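Putative transcriptional regulator, LysR family (Vibrio parahaemolyticus, PDB 3OXN) is a LysR-family regulator that probably binds DNA and controls transcription, represented here by its effector-binding (substrate-binding) domain without the DNA-binding helix-turn-helix part. Local coordinates at residues D70-R75 with S195-A200; L97-P102 with D179-P184. All blocks are in the same frame, centred on the assembly; numbering follows the deposited sequence.

Interaction 1 of 2, residues D70-R75 with S195-A200; sequences DLAICR and SMIWHA
Ile197 sits directly across from Ala72, its CB 3.9 Å from Ala72 CB, and the backbones of the two residues exchange both hydrogen bonds of an antiparallel pair. Ala72 N reaches Ile197 O at 2.6 Å. On the same face Ile197 CG1 comes to 4.4 Å from Cys74 SG, a loose contact, and Leu64 of helix 60-65 covers both Ala72 and Ile197. Two residues along, Ser195 and Cys74 form the next hydrogen-bonded pair: Ser195 N gives to Cys74 O at 2.9 Å, and Ser195 OG adds a weak bond to that oxygen. These strands lie in the middle of the mixed sheet of one lobe of the periplasmic-binding-protein-like fold, strand 20-25 continuing it beyond 71-74 and strand 83-89 beyond 194-199. The other face belongs to Leu71, Ile73 and Met196, a selenomethionine. With chi1 at 178° and chi2 at 66°, Leu71 brings CD1 to 3.5 Å from Met196 CB and obliquely to 3.6 Å from Trp198 CE3. Helix 206-227 closes over this side: Arg212 touches Leu71 and Met196, and makes a cation-pi contact with the Trp198 ring.

Interaction 2 of 2, residues L97-P102 with D179-P184; sequences LSKQHP and DLVVKP
Leu97 N donates to Val181 O at 2.6 Å, nearly straight at 160°. Leu97 and Val181 form an antiparallel hydrogen-bonded pair; its return bond, Val181 N to Leu97 O, is less sure because the position of that oxygen is less certain. The side chains of the pair share a face, and there Val181 CG2 meets Leu97 CB at 4.0 Å. The other methyl of Val181, CG1, turns to the aliphatic part of Lys99, packing 3.9 Å from Lys99 CE. The lysine chain, bent at chi2 (-46°), passes obliquely alongside that methyl, while its ammonium goes on to a hydrogen bond with Asn105 OD1; Asp179 is touched by the chain of Lys99, CG to OD1, rather than by its charge, NZ and OD1 staying 6.4 Å apart. Strand 180-183 is the outermost one, within this chain, of the second lobe's sheet in this periplasmic-binding-protein-like domain, and it pairs with the end of strand 93-98 just before the chain bends away. That bend is a type I turn from Ser98 to His101, closed by His101 N to Ser98 O at 2.9 Å. It brings the His101 ring back to Leu97, whose CD1 lies 3.9 Å above one face of the ring, displaced toward the rim. The same methyl is 4.1 Å from Lys183 CG, the leucine and lysine side chains crossing at about a right angle. Ile163 of the neighbouring strand 163-167 touches both this leucine and His101.

The two contacts lie on opposite sides of the chain's centre, their own centres about 34 Å apart and their nearest atoms about 18 Å. Each joins two antiparallel strands in a different five-stranded mixed sheet, interaction 1 in one lobe and interaction 2 in the other. Along the chain the order is 70-75, 97-102, 179-184, 195-200: the first lobe is left after strand 83-89, the second lobe is built, and strand 180-183 is followed by 194-199 back in the first sheet. This passage out and back is characteristic of the two-lobed periplasmic-binding-protein fold, in which relatives in the LysR family bind their effector between the lobes.

Interaction 1 of 2, residues D70-R75 with S195-A200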
ATOM      1  N   ASP A  70     -10.195   0.320 -15.469  1.00 31.76           N
ATOM      2  CA  ASP A  70     -10.341  -0.619 -16.579  1.00 36.05           C
ATOM      3  C   ASP A  70     -10.637  -2.029 -16.079  1.00 34.23           C
ATOM      4  O   ASP A  70     -11.505  -2.717 -16.613  1.00 34.21           O
ATOM      5  CB  ASP A  70      -9.105  -0.608 -17.485  1.00 36.05           C
ATOM      6  CG  ASP A  70      -9.137   0.529 -18.494  1.00 39.21           C
ATOM      7  OD1 ASP A  70     -10.254   0.933 -18.899  1.00 36.51           O
ATOM      8  OD2 ASP A  70      -8.050   1.010 -18.894  1.00 40.30           O
ATOM      9  N   LEU A  71      -9.928  -2.423 -15.026  1.00 32.59           N
ATOM     10  CA  LEU A  71     -10.023  -3.754 -14.437  1.00 30.78           C
ATOM     11  C   LEU A  71      -9.826  -3.628 -12.926  1.00 30.49           C
ATOM     12  O   LEU A  71      -9.084  -2.764 -12.451  1.00 30.68           O
ATOM     13  CB  LEU A  71      -8.919  -4.640 -15.023  1.00 30.39           C
ATOM     14  CG  LEU A  71      -8.753  -6.082 -14.556  1.00 29.09           C
ATOM     15  CD1 LEU A  71      -9.936  -6.941 -14.958  1.00 27.69           C
ATOM     16  CD2 LEU A  71      -7.465  -6.643 -15.136  1.00 29.17           C
ATOM     17  N   ALA A  72     -10.486  -4.485 -12.163  1.00 29.74           N
ATOM     18  CA  ALA A  72     -10.255  -4.528 -10.727  1.00 27.03           C
ATOM     19  C   ALA A  72      -9.721  -5.906 -10.353  1.00 29.63           C
ATOM     20  O   ALA A  72     -10.263  -6.920 -10.801  1.00 29.36           O
ATOM     21  CB  ALA A  72     -11.544  -4.231  -9.987  1.00 26.34           C
ATOM     22  N   ILE A  73      -8.655  -5.956  -9.554  1.00 28.74           N
ATOM     23  CA  ILE A  73      -8.216  -7.239  -8.997  1.00 28.17           C
ATOM     24  C   ILE A  73      -8.381  -7.299  -7.466  1.00 29.91           C
ATOM     25  O   ILE A  73      -7.698  -6.576  -6.732  1.00 31.08           O
ATOM     26  CB  ILE A  73      -6.765  -7.570  -9.365  1.00 25.56           C
ATOM     27  CG1 ILE A  73      -6.571  -7.496 -10.887  1.00 28.71           C
ATOM     28  CG2 ILE A  73      -6.387  -8.943  -8.791  1.00 24.81           C
ATOM     29  CD1 ILE A  73      -5.099  -7.545 -11.358  1.00 26.63           C
ATOM     30  N   CYS A  74      -9.284  -8.156  -6.992  1.00 25.71           N
ATOM     31  CA  CYS A  74      -9.545  -8.269  -5.570  1.00 26.74           C
ATOM     32  C   CYS A  74     -10.389  -9.485  -5.255  1.00 28.78           C
ATOM     33  O   CYS A  74     -10.624 -10.324  -6.102  1.00 27.28           O
ATOM     34  CB  CYS A  74     -10.323  -7.048  -5.104  1.00 31.75           C
ATOM     35  SG  CYS A  74     -12.041  -7.004  -5.705  1.00 28.97           S
ATOM     36  N   ARG A  75     -10.852  -9.553  -4.012  1.00 33.75           N
ATOM     37  CA  ARG A  75     -11.909 -10.471  -3.612  1.00 31.15           C
ATOM     38  C   ARG A  75     -13.201  -9.683  -3.377  1.00 33.73           C
ATOM     39  O   ARG A  75     -13.405  -9.133  -2.301  1.00 36.51           O
ATOM     40  CB  ARG A  75     -11.516 -11.178  -2.324  1.00 28.81           C
ATOM     41  CG  ARG A  75     -12.331 -12.402  -2.053  1.00 33.29           C
ATOM     42  CD  ARG A  75     -12.194 -12.872  -0.621  1.00 34.12           C
ATOM     43  NE  ARG A  75     -13.437 -12.671   0.120  1.00 37.93           N
ATOM     44  CZ  ARG A  75     -14.400 -13.581   0.195  1.00 36.95           C
ATOM     45  NH1 ARG A  75     -14.253 -14.754  -0.420  1.00 35.15           N
ATOM     46  NH2 ARG A  75     -15.501 -13.322   0.882  1.00 36.42           N
ATOM     47  N   SER A 195      -9.867 -12.542  -7.874  1.00 33.75           N
ATOM     48  CA  SER A 195     -10.468 -12.431  -9.203  1.00 33.15           C
ATOM     49  C   SER A 195     -10.167 -11.113  -9.918  1.00 27.77           C
ATOM     50  O   SER A 195      -9.641 -10.178  -9.337  1.00 24.78           O
ATOM     51  CB  SER A 195     -11.989 -12.657  -9.135  1.00 31.13           C
ATOM     52  OG  SER A 195     -12.476 -12.549  -7.818  1.00 30.68           O
HETATM   53  N   MSE A 196     -10.466 -11.080 -11.212  1.00 31.98           N
HETATM   54  CA  MSE A 196     -10.459  -9.849 -11.971  1.00 29.61           C
HETATM   55  C   MSE A 196     -11.895  -9.412 -12.059  1.00 29.03           C
HETATM   56  O   MSE A 196     -12.789 -10.251 -12.132  1.00 29.04           O
HETATM   57  CB  MSE A 196      -9.941 -10.089 -13.369  1.00 29.38           C
HETATM   58  CG  MSE A 196      -8.464 -10.350 -13.459  1.00 32.88           C
HETATM   59 SE   MSE A 196      -7.985 -10.684 -15.342  1.00 47.09          SE
HETATM   60  CE  MSE A 196      -9.178 -12.187 -15.717  1.00 35.41           C
ATOM     61  N   ILE A 197     -12.122  -8.108 -12.042  1.00 26.20           N
ATOM     62  CA  ILE A 197     -13.464  -7.592 -12.221  1.00 28.85           C
ATOM     63  C   ILE A 197     -13.426  -6.469 -13.229  1.00 27.26           C
ATOM     64  O   ILE A 197     -12.529  -5.635 -13.189  1.00 28.21           O
ATOM     65  CB  ILE A 197     -14.059  -7.078 -10.895  1.00 31.59           C
ATOM     66  CG1 ILE A 197     -13.641  -7.978  -9.722  1.00 29.60           C
ATOM     67  CG2 ILE A 197     -15.582  -6.952 -10.998  1.00 31.17           C
ATOM     68  CD1 ILE A 197     -14.412  -9.258  -9.615  1.00 28.19           C
ATOM     69  N   TRP A 198     -14.394  -6.442 -14.137  1.00 28.37           N
ATOM     70  CA  TRP A 198     -14.465  -5.359 -15.106  1.00 31.08           C
ATOM     71  C   TRP A 198     -15.887  -5.060 -15.573  1.00 32.99           C
ATOM     72  O   TRP A 198     -16.793  -5.878 -15.428  1.00 29.29           O
ATOM     73  CB  TRP A 198     -13.546  -5.627 -16.309  1.00 32.76           C
ATOM     74  CG  TRP A 198     -13.942  -6.816 -17.120  1.00 32.67           C
ATOM     75  CD1 TRP A 198     -14.703  -6.812 -18.239  1.00 32.83           C
ATOM     76  CD2 TRP A 198     -13.603  -8.186 -16.868  1.00 32.73           C
ATOM     77  NE1 TRP A 198     -14.859  -8.088 -18.707  1.00 36.26           N
ATOM     78  CE2 TRP A 198     -14.188  -8.954 -17.878  1.00 33.92           C
ATOM     79  CE3 TRP A 198     -12.846  -8.838 -15.882  1.00 33.44           C
ATOM     80  CZ2 TRP A 198     -14.060 -10.340 -17.940  1.00 36.30           C
ATOM     81  CZ3 TRP A 198     -12.717 -10.218 -15.941  1.00 34.62           C
ATOM     82  CH2 TRP A 198     -13.320 -10.952 -16.962  1.00 36.11           C
ATOM     83  N   HIS A 199     -16.052  -3.872 -16.147  1.00 35.38           N
ATOM     84  CA  HIS A 199     -17.323  -3.437 -16.710  1.00 39.37           C
ATOM     85  C   HIS A 199     -17.603  -4.138 -18.050  1.00 39.58           C
ATOM     86  O   HIS A 199     -16.687  -4.382 -18.829  1.00 39.52           O
ATOM     87  CB  HIS A 199     -17.288  -1.916 -16.906  1.00 38.84           C
ATOM     88  CG  HIS A 199     -18.639  -1.265 -16.975  1.00 41.74           C
ATOM     89  ND1 HIS A 199     -19.379  -1.201 -18.139  1.00 44.39           N
ATOM     90  CD2 HIS A 199     -19.360  -0.607 -16.038  1.00 42.09           C
ATOM     91  CE1 HIS A 199     -20.504  -0.547 -17.909  1.00 43.00           C
ATOM     92  NE2 HIS A 199     -20.518  -0.173 -16.643  1.00 43.01           N
ATOM     93  N   ALA A 200     -18.866  -4.461 -18.310  1.00 40.51           N
ATOM     94  CA  ALA A 200     -19.266  -4.969 -19.614  1.00 40.66           C
ATOM     95  C   ALA A 200     -18.634  -4.108 -20.706  1.00 42.43           C
ATOM     96  O   ALA A 200     -18.202  -4.609 -21.750  1.00 42.28           O
ATOM     97  CB  ALA A 200     -20.768  -4.955 -19.737  1.00 39.79           C
TER

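Interaction 2 of 2, residues L97-P102 with D179-P184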
ATOM      1  N   LEU A  97       6.418 -14.562  11.879  1.00 34.87           N
ATOM      2  CA  LEU A  97       6.981 -14.229  13.194  1.00 36.65           C
ATOM      3  C   LEU A  97       8.406 -13.711  13.081  1.00 34.85           C
ATOM      4  O   LEU A  97       9.119 -14.086  12.180  1.00 37.04           O
ATOM      5  CB  LEU A  97       6.988 -15.443  14.124  1.00 34.75           C
ATOM      6  CG  LEU A  97       5.696 -16.226  14.229  1.00 32.26           C
ATOM      7  CD1 LEU A  97       5.814 -17.157  15.385  1.00 36.46           C
ATOM      8  CD2 LEU A  97       4.569 -15.265  14.444  1.00 33.60           C
ATOM      9  N   SER A  98       8.818 -12.868  14.018  1.00 37.97           N
ATOM     10  CA  SER A  98      10.209 -12.440  14.101  1.00 37.46           C
ATOM     11  C   SER A  98      11.062 -13.644  14.444  1.00 36.11           C
ATOM     12  O   SER A  98      10.603 -14.559  15.122  1.00 37.00           O
ATOM     13  CB  SER A  98      10.378 -11.357  15.174  1.00 37.72           C
ATOM     14  OG  SER A  98      11.744 -11.082  15.418  1.00 34.69           O
ATOM     15  N   LYS A  99      12.305 -13.649  13.981  1.00 40.74           N
ATOM     16  CA  LYS A  99      13.157 -14.812  14.186  1.00 42.38           C
ATOM     17  C   LYS A  99      13.446 -14.987  15.673  1.00 43.90           C
ATOM     18  O   LYS A  99      13.806 -16.071  16.112  1.00 46.97           O
ATOM     19  CB  LYS A  99      14.446 -14.693  13.380  1.00 42.57           C
ATOM     20  CG  LYS A  99      14.723 -15.906  12.507  1.00 50.57           C
ATOM     21  CD  LYS A  99      14.508 -17.213  13.296  1.00 57.06           C
ATOM     22  CE  LYS A  99      14.971 -18.458  12.505  1.00 61.10           C
ATOM     23  NZ  LYS A  99      14.691 -19.770  13.218  1.00 57.53           N
ATOM     24  N   GLN A 100      13.268 -13.912  16.445  1.00 45.25           N
ATOM     25  CA  GLN A 100      13.434 -13.952  17.901  1.00 44.10           C
ATOM     26  C   GLN A 100      12.085 -13.909  18.602  1.00 41.36           C
ATOM     27  O   GLN A 100      11.973 -13.411  19.718  1.00 41.31           O
ATOM     28  CB  GLN A 100      14.302 -12.784  18.406  1.00 43.73           C
ATOM     29  CG  GLN A 100      15.641 -12.630  17.704  1.00 43.57           C
ATOM     30  CD  GLN A 100      15.554 -11.698  16.519  1.00 45.31           C
ATOM     31  OE1 GLN A 100      15.311 -10.504  16.681  1.00 44.85           O
ATOM     32  NE2 GLN A 100      15.755 -12.236  15.315  1.00 49.13           N
ATOM     33  N   HIS A 101      11.051 -14.400  17.936  1.00 39.29           N
ATOM     34  CA  HIS A 101       9.773 -14.557  18.595  1.00 37.76           C
ATOM     35  C   HIS A 101       9.868 -15.863  19.362  1.00 39.79           C
ATOM     36  O   HIS A 101      10.555 -16.788  18.922  1.00 41.88           O
ATOM     37  CB  HIS A 101       8.658 -14.634  17.570  1.00 36.95           C
ATOM     38  CG  HIS A 101       7.290 -14.634  18.172  1.00 37.41           C
ATOM     39  ND1 HIS A 101       6.799 -15.694  18.898  1.00 37.06           N
ATOM     40  CD2 HIS A 101       6.306 -13.706  18.148  1.00 36.16           C
ATOM     41  CE1 HIS A 101       5.572 -15.419  19.298  1.00 37.04           C
ATOM     42  NE2 HIS A 101       5.248 -14.219  18.855  1.00 35.24           N
ATOM     43  N   PRO A 102       9.222 -15.937  20.530  1.00 38.11           N
ATOM     44  CA  PRO A 102       9.243 -17.192  21.290  1.00 39.75           C
ATOM     45  C   PRO A 102       8.868 -18.432  20.453  1.00 40.60           C
ATOM     46  O   PRO A 102       9.599 -19.431  20.470  1.00 38.29           O
ATOM     47  CB  PRO A 102       8.220 -16.932  22.411  1.00 38.87           C
ATOM     48  CG  PRO A 102       8.332 -15.454  22.655  1.00 33.24           C
ATOM     49  CD  PRO A 102       8.664 -14.822  21.317  1.00 37.12           C
ATOM     50  N   ASP A 179      14.222 -11.552   7.035  1.00 47.90           N
ATOM     51  CA  ASP A 179      14.445 -12.692   7.901  1.00 52.91           C
ATOM     52  C   ASP A 179      13.518 -12.781   9.097  1.00 50.48           C
ATOM     53  O   ASP A 179      13.864 -12.379  10.215  1.00 51.78           O
ATOM     54  CB  ASP A 179      15.900 -12.815   8.334  1.00 56.30           C
ATOM     55  CG  ASP A 179      16.389 -14.244   8.247  1.00 58.65           C
ATOM     56  OD1 ASP A 179      15.807 -15.122   8.937  1.00 51.18           O
ATOM     57  OD2 ASP A 179      17.326 -14.481   7.453  1.00 63.01           O
ATOM     58  N   LEU A 180      12.328 -13.300   8.832  1.00 46.23           N
ATOM     59  CA  LEU A 180      11.433 -13.735   9.885  1.00 43.97           C
ATOM     60  C   LEU A 180      10.856 -15.091   9.438  1.00 41.76           C
ATOM     61  O   LEU A 180      11.264 -15.604   8.388  1.00 40.51           O
ATOM     62  CB  LEU A 180      10.380 -12.658  10.219  1.00 43.49           C
ATOM     63  CG  LEU A 180       9.313 -12.080   9.271  1.00 40.92           C
ATOM     64  CD1 LEU A 180       9.680 -10.709   8.733  1.00 34.79           C
ATOM     65  CD2 LEU A 180       8.975 -13.038   8.164  1.00 36.66           C
ATOM     66  N   VAL A 181       9.963 -15.694  10.226  1.00 37.54           N
ATOM     67  CA  VAL A 181       9.461 -17.034   9.890  1.00 39.06           C
ATOM     68  C   VAL A 181       7.946 -17.143   9.624  1.00 37.09           C
ATOM     69  O   VAL A 181       7.157 -16.285  10.019  1.00 35.15           O
ATOM     70  CB  VAL A 181       9.960 -18.179  10.864  1.00 37.19           C
ATOM     71  CG1 VAL A 181      11.474 -18.350  10.793  1.00 38.89           C
ATOM     72  CG2 VAL A 181       9.486 -17.966  12.300  1.00 37.31           C
ATOM     73  N   VAL A 182       7.579 -18.238   8.957  1.00 39.92           N
ATOM     74  CA  VAL A 182       6.239 -18.481   8.445  1.00 37.24           C
ATOM     75  C   VAL A 182       5.618 -19.686   9.102  1.00 35.87           C
ATOM     76  O   VAL A 182       6.039 -20.800   8.833  1.00 41.42           O
ATOM     77  CB  VAL A 182       6.315 -18.794   6.955  1.00 39.61           C
ATOM     78  CG1 VAL A 182       4.924 -18.888   6.349  1.00 36.86           C
ATOM     79  CG2 VAL A 182       7.164 -17.747   6.245  1.00 41.15           C
ATOM     80  N   LYS A 183       4.619 -19.474   9.951  1.00 34.01           N
ATOM     81  CA  LYS A 183       3.916 -20.588  10.585  1.00 35.39           C
ATOM     82  C   LYS A 183       2.498 -20.705  10.012  1.00 36.76           C
ATOM     83  O   LYS A 183       1.840 -19.697   9.802  1.00 39.06           O
ATOM     84  CB  LYS A 183       3.876 -20.387  12.097  1.00 33.63           C
ATOM     85  CG  LYS A 183       5.249 -20.180  12.716  1.00 33.92           C
ATOM     86  CD  LYS A 183       5.822 -21.478  13.244  1.00 36.58           C
ATOM     87  CE  LYS A 183       7.346 -21.550  13.079  1.00 37.03           C
ATOM     88  NZ  LYS A 183       7.762 -21.825  11.653  1.00 34.71           N
ATOM     89  N   PRO A 184       2.028 -21.931   9.730  1.00 37.04           N
ATOM     90  CA  PRO A 184       0.637 -22.087   9.281  1.00 34.03           C
ATOM     91  C   PRO A 184      -0.378 -21.577  10.319  1.00 40.28           C
ATOM     92  O   PRO A 184      -0.052 -21.413  11.499  1.00 39.70           O
ATOM     93  CB  PRO A 184       0.489 -23.596   9.125  1.00 31.80           C
ATOM     94  CG  PRO A 184       1.866 -24.098   8.892  1.00 37.39           C
ATOM     95  CD  PRO A 184       2.790 -23.189   9.648  1.00 37.42           C
TER